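Local atomic coordinates of separin (Saccharomyces cerevisiae, PDB entry 5U1T), a protein that acts as a caspase-like cysteine protease that cleaves the cohesin subunit MCD1/SCC1 at the onset of anaphase, allowing sister chromatids to separate. Residues L1422-S1427 with T1533-D1538; S1365-P1370 with G1527-V1532. All coordinates share one frame; numbering follows the deposited sequence.

Interaction 1 (L1422-S1427 with T1533-D1538); sequences LSRTES and TDKDID
Thr1425 lies across the carboxylate of Asp1538 at about a right angle. Its hydroxyl donates a hydrogen bond, OG1 to OD2 of Asp1538 at 2.7 Å, which OD2 accepts on its syn lone pair. With chi1 at -53°, OG1 stands beside the backbone N and CG2 beside the carbonyl carbon; this methyl also meets the carboxylate, with CG2 3.5 Å from OD1 of Asp1538. The second polar link, less certain, is a salt bridge between Arg1424 and Asp1534, in which NH2 of Arg1424 is modelled too close to the carboxylate for its details to be trusted. As modelled, the guanidinium and carboxylate planes are 56° apart. The Arg1424 chain bends at chi3 and crosses that of Lys1535 at about a right angle, so that the two cationic ends come close. OD1 of Asp1534 also takes a weak hydrogen bond from the backbone of the other protein chain in the assembly. Toward the helix start, CD2 of Leu1422 packs 4.1 Å from CB of Asp1534. The short helix axes approach to 10.1 Å at 29°, nearly parallel, as expected of two helices that each follow a parallel strand. This is the layered alpha/beta arrangement of clan CD proteases, here at helix N-termini, with the side chain of Leu1422 about 7 Å from that of Cys1497, the active-site residue by similarity.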
loop_
_atom_site.group_PDB
_atom_site.type_symbol
_atom_site.label_atom_id
_atom_site.label_comp_id
_atom_site.label_asym_id
_atom_site.label_seq_id
_atom_site.Cartn_x
_atom_site.Cartn_y
_atom_site.Cartn_z
ATOM N N LEU A 1422 19.637 -36.300 -32.339
ATOM C CA LEU A 1422 20.810 -37.115 -32.049
ATOM C C LEU A 1422 20.682 -38.459 -32.739
ATOM O O LEU A 1422 20.580 -39.500 -32.087
ATOM C CB LEU A 1422 20.979 -37.327 -30.544
ATOM C CG LEU A 1422 21.490 -36.188 -29.666
ATOM C CD1 LEU A 1422 21.477 -36.628 -28.217
ATOM C CD2 LEU A 1422 22.881 -35.768 -30.098
ATOM N N SER A 1423 20.710 -38.447 -34.062
ATOM C CA SER A 1423 20.241 -39.598 -34.805
ATOM C C SER A 1423 21.263 -40.729 -34.870
ATOM O O SER A 1423 20.892 -41.892 -35.053
ATOM C CB SER A 1423 19.812 -39.150 -36.200
ATOM O OG SER A 1423 18.695 -38.262 -36.097
ATOM N N ARG A 1424 22.542 -40.399 -34.699
ATOM C CA ARG A 1424 23.608 -41.412 -34.682
ATOM C C ARG A 1424 23.597 -42.144 -33.348
ATOM O O ARG A 1424 23.886 -43.340 -33.263
ATOM C CB ARG A 1424 24.977 -40.760 -34.916
ATOM C CG ARG A 1424 26.122 -41.678 -35.378
ATOM C CD ARG A 1424 27.377 -40.830 -35.669
ATOM N NE ARG A 1424 27.005 -39.481 -36.127
ATOM C CZ ARG A 1424 27.274 -38.344 -35.478
ATOM N NH1 ARG A 1424 26.877 -37.173 -35.976
ATOM N NH2 ARG A 1424 27.945 -38.376 -34.341
ATOM N N THR A 1425 23.279 -41.389 -32.301
ATOM C CA THR A 1425 23.112 -41.947 -30.971
ATOM C C THR A 1425 21.960 -42.934 -31.014
ATOM O O THR A 1425 22.073 -44.057 -30.515
ATOM C CB THR A 1425 22.831 -40.860 -29.913
ATOM O OG1 THR A 1425 23.841 -39.850 -29.984
ATOM C CG2 THR A 1425 22.803 -41.471 -28.523
ATOM N N GLU A 1426 20.855 -42.514 -31.620
ATOM C CA GLU A 1426 19.725 -43.414 -31.765
ATOM C C GLU A 1426 20.164 -44.684 -32.473
ATOM O O GLU A 1426 19.841 -45.769 -32.017
ATOM C CB GLU A 1426 18.576 -42.765 -32.518
ATOM C CG GLU A 1426 17.322 -43.633 -32.511
ATOM C CD GLU A 1426 16.149 -43.002 -33.250
ATOM O OE1 GLU A 1426 15.393 -42.215 -32.639
ATOM O OE2 GLU A 1426 15.989 -43.296 -34.450
ATOM N N SER A 1427 20.933 -44.542 -33.551
ATOM C CA SER A 1427 21.428 -45.703 -34.304
ATOM C C SER A 1427 22.185 -46.684 -33.426
ATOM O O SER A 1427 21.989 -47.897 -33.536
ATOM C CB SER A 1427 22.345 -45.271 -35.453
ATOM O OG SER A 1427 21.733 -44.301 -36.282
ATOM N N THR A 1533 29.982 -34.068 -26.522
ATOM C CA THR A 1533 29.684 -34.284 -27.937
ATOM C C THR A 1533 29.432 -35.773 -28.221
ATOM O O THR A 1533 29.991 -36.644 -27.547
ATOM C CB THR A 1533 30.817 -33.751 -28.835
ATOM O OG1 THR A 1533 32.038 -34.470 -28.570
ATOM C CG2 THR A 1533 31.028 -32.262 -28.594
ATOM N N ASP A 1534 28.612 -36.066 -29.229
ATOM C CA ASP A 1534 27.875 -37.337 -29.240
ATOM C C ASP A 1534 28.708 -38.602 -29.469
ATOM O O ASP A 1534 28.516 -39.581 -28.747
ATOM C CB ASP A 1534 26.701 -37.263 -30.252
ATOM C CG ASP A 1534 27.102 -37.573 -31.690
ATOM O OD1 ASP A 1534 27.713 -36.716 -32.360
ATOM O OD2 ASP A 1534 26.752 -38.669 -32.182
ATOM N N LYS A 1535 29.635 -38.607 -30.423
ATOM C CA LYS A 1535 30.411 -39.837 -30.664
ATOM C C LYS A 1535 31.197 -40.285 -29.433
ATOM O O LYS A 1535 31.178 -41.464 -29.076
ATOM C CB LYS A 1535 31.380 -39.674 -31.843
ATOM C CG LYS A 1535 30.699 -39.525 -33.179
ATOM C CD LYS A 1535 31.693 -39.354 -34.303
ATOM C CE LYS A 1535 31.055 -39.820 -35.595
ATOM N NZ LYS A 1535 30.653 -41.252 -35.453
ATOM N N ASP A 1536 31.879 -39.343 -28.787
ATOM C CA ASP A 1536 32.723 -39.648 -27.633
ATOM C C ASP A 1536 31.930 -40.097 -26.411
ATOM O O ASP A 1536 32.321 -41.034 -25.712
ATOM C CB ASP A 1536 33.566 -38.430 -27.276
ATOM C CG ASP A 1536 35.014 -38.631 -27.568
ATOM O OD1 ASP A 1536 35.364 -39.652 -28.209
ATOM O OD2 ASP A 1536 35.806 -37.764 -27.147
ATOM N N ILE A 1537 30.821 -39.414 -26.146
ATOM C CA ILE A 1537 30.053 -39.687 -24.942
ATOM C C ILE A 1537 29.359 -41.036 -25.084
ATOM O O ILE A 1537 29.234 -41.786 -24.110
ATOM C CB ILE A 1537 29.018 -38.563 -24.643
ATOM C CG1 ILE A 1537 28.360 -38.777 -23.275
ATOM C CG2 ILE A 1537 27.966 -38.459 -25.748
ATOM C CD1 ILE A 1537 29.328 -38.794 -22.127
ATOM N N ASP A 1538 28.937 -41.349 -26.309
ATOM C CA ASP A 1538 28.291 -42.619 -26.595
ATOM C C ASP A 1538 29.283 -43.767 -26.542
ATOM O O ASP A 1538 28.904 -44.876 -26.176
ATOM C CB ASP A 1538 27.601 -42.574 -27.950
ATOM C CG ASP A 1538 26.365 -41.713 -27.932
ATOM O OD1 ASP A 1538 25.902 -41.356 -26.820
ATOM O OD2 ASP A 1538 25.852 -41.394 -29.031
#

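Interaction 2 (S1365-P1370 with G1527-V1532); sequences SCHLFP and GNLWDV
Leu1529 follows the end of strand 1524-1528, in the caspase-like mixed sheet, and reaches into a type I beta turn running from Cys1366 to Phe1369. The tighter part is that leucine, which has the largest share of the buried surface. CD2 of Leu1529 lies 3.4 Å from NE2 of His1367, meeting the imidazole obliquely, while CD1 of Leu1529 sits 3.8 Å from the carbonyl O of Leu1368 and 4.2 Å from CB of Pro1370. The imidazole gets there because chi1 of His1367, 160°, sets CG anti to the backbone N; its ND1 is hydrogen-bonded to Tyr1588 OH. The looser part is Trp1530, which offers only the far rim of its six-membered ring: CZ3 of Trp1530 is 3.9 Å from O of Leu1368. Its NE1 looks the other way, to the carbonyl of Leu1580, and its side chain lies about 8 Å from that of Cys1497, the active-site residue by similarity. No solvent side exists: all six touching residues are buried. Where the segments part, other elements take over: the Leu1368 side chain leads off to Leu1187 of helix 1180-1198, and Arg1384 hydrogen-bonds to the carbonyl O atoms of His1367 and Phe1369. The indole has CB of the preceding residue, Leu1529, 3.3 Å above one face, offset toward the rim, and CG of Pro1370 in the ring plane, 4.0 Å from CH2 of Trp1530.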
loop_
_atom_site.group_PDB
_atom_site.type_symbol
_atom_site.label_atom_id
_atom_site.label_comp_id
_atom_site.label_asym_id
_atom_site.label_seq_id
_atom_site.Cartn_x
_atom_site.Cartn_y
_atom_site.Cartn_z
ATOM N N SER A 1365 30.052 -24.821 -3.886
ATOM C CA SER A 1365 31.096 -23.990 -4.463
ATOM C C SER A 1365 32.156 -24.832 -5.170
ATOM O O SER A 1365 32.828 -24.338 -6.081
ATOM C CB SER A 1365 31.753 -23.115 -3.402
ATOM O OG SER A 1365 32.562 -23.882 -2.540
ATOM N N CYS A 1366 32.297 -26.098 -4.774
ATOM C CA CYS A 1366 33.324 -26.952 -5.356
ATOM C C CYS A 1366 32.796 -27.951 -6.384
ATOM O O CYS A 1366 33.565 -28.683 -6.992
ATOM C CB CYS A 1366 34.058 -27.719 -4.251
ATOM S SG CYS A 1366 35.002 -26.697 -3.099
ATOM N N HIS A 1367 31.485 -27.980 -6.576
ATOM C CA HIS A 1367 30.867 -28.938 -7.476
ATOM C C HIS A 1367 31.408 -28.946 -8.910
ATOM O O HIS A 1367 31.590 -30.013 -9.501
ATOM C CB HIS A 1367 29.380 -28.690 -7.530
ATOM C CG HIS A 1367 28.729 -29.268 -8.741
ATOM N ND1 HIS A 1367 28.184 -30.533 -8.756
ATOM C CD2 HIS A 1367 28.545 -28.762 -9.983
ATOM C CE1 HIS A 1367 27.679 -30.776 -9.953
ATOM N NE2 HIS A 1367 27.887 -29.719 -10.716
ATOM N N LEU A 1368 31.648 -27.768 -9.477
ATOM C CA LEU A 1368 32.053 -27.678 -10.880
ATOM C C LEU A 1368 33.360 -28.382 -11.185
ATOM O O LEU A 1368 33.544 -28.855 -12.299
ATOM C CB LEU A 1368 32.167 -26.219 -11.335
ATOM C CG LEU A 1368 33.227 -25.281 -10.735
ATOM C CD1 LEU A 1368 33.494 -24.076 -11.658
ATOM C CD2 LEU A 1368 32.824 -24.810 -9.336
ATOM N N PHE A 1369 34.279 -28.444 -10.225
ATOM C CA PHE A 1369 35.578 -29.076 -10.481
ATOM C C PHE A 1369 35.435 -30.587 -10.636
ATOM O O PHE A 1369 34.781 -31.246 -9.834
ATOM C CB PHE A 1369 36.584 -28.754 -9.366
ATOM C CG PHE A 1369 37.144 -27.364 -9.439
ATOM C CD1 PHE A 1369 38.159 -27.052 -10.335
ATOM C CD2 PHE A 1369 36.649 -26.351 -8.605
ATOM C CE1 PHE A 1369 38.684 -25.747 -10.406
ATOM C CE2 PHE A 1369 37.165 -25.041 -8.674
ATOM C CZ PHE A 1369 38.185 -24.746 -9.577
ATOM N N PRO A 1370 36.045 -31.137 -11.686
ATOM C CA PRO A 1370 36.048 -32.586 -11.895
ATOM C C PRO A 1370 37.080 -33.263 -10.995
ATOM O O PRO A 1370 38.082 -33.780 -11.487
ATOM C CB PRO A 1370 36.417 -32.721 -13.370
ATOM C CG PRO A 1370 37.266 -31.518 -13.641
ATOM C CD PRO A 1370 36.740 -30.414 -12.764
ATOM N N GLY A 1527 25.263 -37.908 -14.066
ATOM C CA GLY A 1527 25.131 -36.922 -15.125
ATOM C C GLY A 1527 26.454 -36.343 -15.572
ATOM O O GLY A 1527 27.500 -36.788 -15.125
ATOM N N ASN A 1528 26.406 -35.358 -16.461
ATOM C CA ASN A 1528 27.608 -34.671 -16.935
ATOM C C ASN A 1528 27.689 -33.267 -16.417
ATOM O O ASN A 1528 26.689 -32.585 -16.343
ATOM C CB ASN A 1528 27.659 -34.615 -18.457
ATOM C CG ASN A 1528 27.745 -35.978 -19.086
ATOM O OD1 ASN A 1528 28.644 -36.767 -18.776
ATOM N ND2 ASN A 1528 26.798 -36.273 -19.987
ATOM N N LEU A 1529 28.897 -32.827 -16.107
ATOM C CA LEU A 1529 29.127 -31.515 -15.515
ATOM C C LEU A 1529 29.007 -30.387 -16.529
ATOM O O LEU A 1529 28.814 -29.247 -16.155
ATOM C CB LEU A 1529 30.507 -31.468 -14.865
ATOM C CG LEU A 1529 30.746 -32.329 -13.637
ATOM C CD1 LEU A 1529 32.230 -32.316 -13.350
ATOM C CD2 LEU A 1529 29.954 -31.831 -12.442
ATOM N N TRP A 1530 29.131 -30.716 -17.808
ATOM C CA TRP A 1530 28.996 -29.732 -18.880
ATOM C C TRP A 1530 28.519 -30.409 -20.164
ATOM O O TRP A 1530 28.162 -31.584 -20.136
ATOM C CB TRP A 1530 30.317 -29.007 -19.113
ATOM C CG TRP A 1530 31.493 -29.933 -19.138
ATOM C CD1 TRP A 1530 31.863 -30.759 -20.156
ATOM C CD2 TRP A 1530 32.464 -30.120 -18.098
ATOM N NE1 TRP A 1530 33.004 -31.453 -19.814
ATOM C CE2 TRP A 1530 33.388 -31.080 -18.554
ATOM C CE3 TRP A 1530 32.640 -29.565 -16.827
ATOM C CZ2 TRP A 1530 34.468 -31.497 -17.789
ATOM C CZ3 TRP A 1530 33.705 -29.985 -16.064
ATOM C CH2 TRP A 1530 34.611 -30.940 -16.548
ATOM N N ASP A 1531 28.509 -29.687 -21.282
ATOM C CA ASP A 1531 28.033 -30.283 -22.524
ATOM C C ASP A 1531 29.080 -31.227 -23.082
ATOM O O ASP A 1531 30.281 -30.958 -23.010
ATOM C CB ASP A 1531 27.681 -29.232 -23.585
ATOM C CG ASP A 1531 26.682 -28.189 -23.097
ATOM O OD1 ASP A 1531 25.921 -28.463 -22.143
ATOM O OD2 ASP A 1531 26.671 -27.083 -23.682
ATOM N N VAL A 1532 28.608 -32.336 -23.640
ATOM C CA VAL A 1532 29.472 -33.341 -24.239
ATOM C C VAL A 1532 29.059 -33.612 -25.687
ATOM O O VAL A 1532 27.913 -33.386 -26.044
ATOM C CB VAL A 1532 29.421 -34.632 -23.439
ATOM C CG1 VAL A 1532 30.061 -34.421 -22.094
ATOM C CG2 VAL A 1532 27.978 -35.075 -23.270
#

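How the interactions relate
Following the chain, 1365-1370 comes first, in the connection between strands 1353-1362 and 1382-1385; 1422-1427 then starts the helix after strand 1412-1416. Interaction 2 closes its loop when the chain reaches 1527-1532, and interaction 1 closes directly afterwards at 1533-1538. The segments therefore alternate, and the two loops, with 156 and 105 residues between their segments, cross. Interaction 2 joins the seven-stranded sheet's connection to the six-stranded sheet, whereas interaction 1 pairs two helices of the latter's layer. Their centres are 20 Å apart, yet they touch where CG1 of Ile1537 meets CG2 of Val1532 at 3.7 Å.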